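Local coordinates for solute binding protein MsmE (Bacillus subtilis subsp. subtilis str. 168, PDB 4R6H) that binds melibiose, raffinose and stachyose as the solute-binding component of an ABC transporter that imports these sugars, at residues L205-P210 with K369-F374. Numbering follows the deposited sequence.
Sequences LLITDP and KVEPYF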
loop_
_atom_site.group_PDB
_atom_site.type_symbol
_atom_site.label_atom_id
_atom_site.label_comp_id
_atom_site.label_asym_id
_atom_site.label_seq_id
_atom_site.Cartn_x
_atom_site.Cartn_y
_atom_site.Cartn_z
ATOM N N LEU A 205 1.391 9.452 -13.220
ATOM C CA LEU A 205 2.297 9.891 -14.301
ATOM C C LEU A 205 2.225 8.958 -15.492
ATOM O O LEU A 205 2.146 9.434 -16.630
ATOM C CB LEU A 205 3.725 9.978 -13.819
ATOM C CG LEU A 205 4.798 10.398 -14.850
ATOM C CD1 LEU A 205 4.580 11.826 -15.235
ATOM C CD2 LEU A 205 6.155 10.192 -14.247
ATOM N N LEU A 206 2.196 7.657 -15.244
ATOM C CA LEU A 206 2.497 6.670 -16.269
ATOM C C LEU A 206 1.394 5.658 -16.567
ATOM O O LEU A 206 1.508 4.928 -17.538
ATOM C CB LEU A 206 3.803 5.903 -15.941
ATOM C CG LEU A 206 5.050 6.729 -15.676
ATOM C CD1 LEU A 206 6.180 5.904 -15.114
ATOM C CD2 LEU A 206 5.492 7.406 -16.967
ATOM N N ILE A 207 0.372 5.598 -15.713
ATOM C CA ILE A 207 -0.622 4.539 -15.761
ATOM C C ILE A 207 -2.049 4.982 -15.999
ATOM O O ILE A 207 -2.704 4.444 -16.898
ATOM C CB ILE A 207 -0.576 3.680 -14.466
ATOM C CG1 ILE A 207 0.837 3.143 -14.199
ATOM C CG2 ILE A 207 -1.581 2.552 -14.540
ATOM C CD1 ILE A 207 1.459 2.321 -15.320
ATOM N N THR A 208 -2.569 5.951 -15.243
ATOM C CA THR A 208 -4.021 6.167 -15.191
ATOM C C THR A 208 -4.609 6.822 -16.442
ATOM O O THR A 208 -5.791 6.583 -16.752
ATOM C CB THR A 208 -4.469 6.951 -13.964
ATOM O OG1 THR A 208 -3.692 8.133 -13.829
ATOM C CG2 THR A 208 -4.280 6.106 -12.703
ATOM N N ASP A 209 -3.833 7.646 -17.132
ATOM C CA ASP A 209 -4.403 8.433 -18.277
ATOM C C ASP A 209 -4.216 7.634 -19.556
ATOM O O ASP A 209 -3.114 7.374 -19.956
ATOM C CB ASP A 209 -3.738 9.800 -18.337
ATOM C CG ASP A 209 -4.348 10.710 -19.369
ATOM O OD1 ASP A 209 -5.373 10.365 -19.969
ATOM O OD2 ASP A 209 -3.766 11.778 -19.563
ATOM N N PRO A 210 -5.337 7.219 -20.198
ATOM C CA PRO A 210 -5.194 6.391 -21.417
ATOM C C PRO A 210 -4.364 7.064 -22.525
ATOM O O PRO A 210 -3.605 6.391 -23.216
ATOM C CB PRO A 210 -6.640 6.161 -21.886
ATOM C CG PRO A 210 -7.534 6.825 -20.918
ATOM C CD PRO A 210 -6.735 7.496 -19.833
ATOM N N LYS A 369 -11.284 5.855 -7.926
ATOM C CA LYS A 369 -10.859 4.525 -8.283
ATOM C C LYS A 369 -9.583 4.121 -7.555
ATOM O O LYS A 369 -8.936 4.968 -6.886
ATOM C CB LYS A 369 -10.713 4.419 -9.819
ATOM C CG LYS A 369 -12.005 4.743 -10.581
ATOM C CD LYS A 369 -13.115 3.762 -10.313
ATOM C CE LYS A 369 -14.396 4.162 -11.035
ATOM N NZ LYS A 369 -15.565 4.086 -10.111
ATOM N N VAL A 370 -9.244 2.844 -7.686
ATOM C CA VAL A 370 -8.082 2.285 -7.017
ATOM C C VAL A 370 -7.146 1.706 -8.045
ATOM O O VAL A 370 -7.590 1.016 -8.995
ATOM C CB VAL A 370 -8.468 1.196 -5.989
ATOM C CG1 VAL A 370 -7.218 0.558 -5.383
ATOM C CG2 VAL A 370 -9.344 1.820 -4.906
ATOM N N GLU A 371 -5.866 1.995 -7.867
ATOM C CA GLU A 371 -4.823 1.419 -8.686
ATOM C C GLU A 371 -3.849 0.634 -7.799
ATOM O O GLU A 371 -3.477 1.093 -6.701
ATOM C CB GLU A 371 -4.031 2.507 -9.428
ATOM C CG GLU A 371 -4.689 2.923 -10.744
ATOM C CD GLU A 371 -4.458 1.874 -11.816
ATOM O OE1 GLU A 371 -3.330 1.318 -11.930
ATOM O OE2 GLU A 371 -5.453 1.575 -12.504
ATOM N N PRO A 372 -3.383 -0.525 -8.265
ATOM C CA PRO A 372 -2.369 -1.225 -7.506
ATOM C C PRO A 372 -1.061 -0.465 -7.416
ATOM O O PRO A 372 -0.741 0.368 -8.286
ATOM C CB PRO A 372 -2.172 -2.545 -8.294
ATOM C CG PRO A 372 -2.598 -2.187 -9.687
ATOM C CD PRO A 372 -3.710 -1.199 -9.537
ATOM N N TYR A 373 -0.247 -0.752 -6.417
ATOM C CA TYR A 373 1.062 -0.118 -6.343
ATOM C C TYR A 373 1.874 -0.341 -7.605
ATOM O O TYR A 373 2.032 -1.463 -8.093
ATOM C CB TYR A 373 1.850 -0.565 -5.107
ATOM C CG TYR A 373 1.671 0.401 -3.965
ATOM C CD1 TYR A 373 2.407 1.580 -3.912
ATOM C CD2 TYR A 373 0.725 0.173 -2.990
ATOM C CE1 TYR A 373 2.235 2.476 -2.890
ATOM C CE2 TYR A 373 0.539 1.069 -1.958
ATOM C CZ TYR A 373 1.302 2.214 -1.915
ATOM O OH TYR A 373 1.134 3.118 -0.902
ATOM N N PHE A 374 2.400 0.749 -8.136
ATOM C CA PHE A 374 3.091 0.746 -9.429
ATOM C C PHE A 374 4.203 -0.300 -9.451
ATOM O O PHE A 374 4.359 -1.054 -10.455
ATOM C CB PHE A 374 3.657 2.152 -9.679
ATOM C CG PHE A 374 4.480 2.294 -10.917
ATOM C CD1 PHE A 374 3.852 2.511 -12.131
ATOM C CD2 PHE A 374 5.849 2.292 -10.852
ATOM C CE1 PHE A 374 4.578 2.705 -13.275
ATOM C CE2 PHE A 374 6.600 2.479 -12.021
ATOM C CZ PHE A 374 5.949 2.686 -13.211
#
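T208 OG1 hydrogen-bonds D299 OD2, while the other branch of the same side chain faces E371: T208 CG2 packs on E371 CG at 3.8 Å. The E371 chain bends at its second torsion (chi2 -76°), which brings the carboxylate across the side chain of I207, where E371 OE1 lies 3.4 Å from I207 CG2. This is van der Waals contact between a carboxylate oxygen and a methyl group, and the rest of the meeting is apolar. F374 holds CG anti to its own backbone N (chi1 176°), and the ring extends toward the end of helix 192-206. I207 CG1 meets the ring at its edge, close to the ring plane, 3.7 Å from F374 CD1; I207 CD1 reaches F374 CE1, also at 3.7 Å. L206 CD1 comes in obliquely on F374 CZ at 3.7 Å. L218 touches both I207 and F374, and the F374 side chain also touches A202. An alanine in place of I207 would probably open a gap beside the F374 edge and strip the packing from the E371 carboxylate. E371 also bonds through its backbone to W303 and G305, tying strand 370-372 parallel to strand 303-306. The contact thus joins the end of helix 192-206 and the residues just after it to strand 370-372 and the start of helix 374-378, within one alpha/beta lobe of the two-lobed solute-binding protein fold.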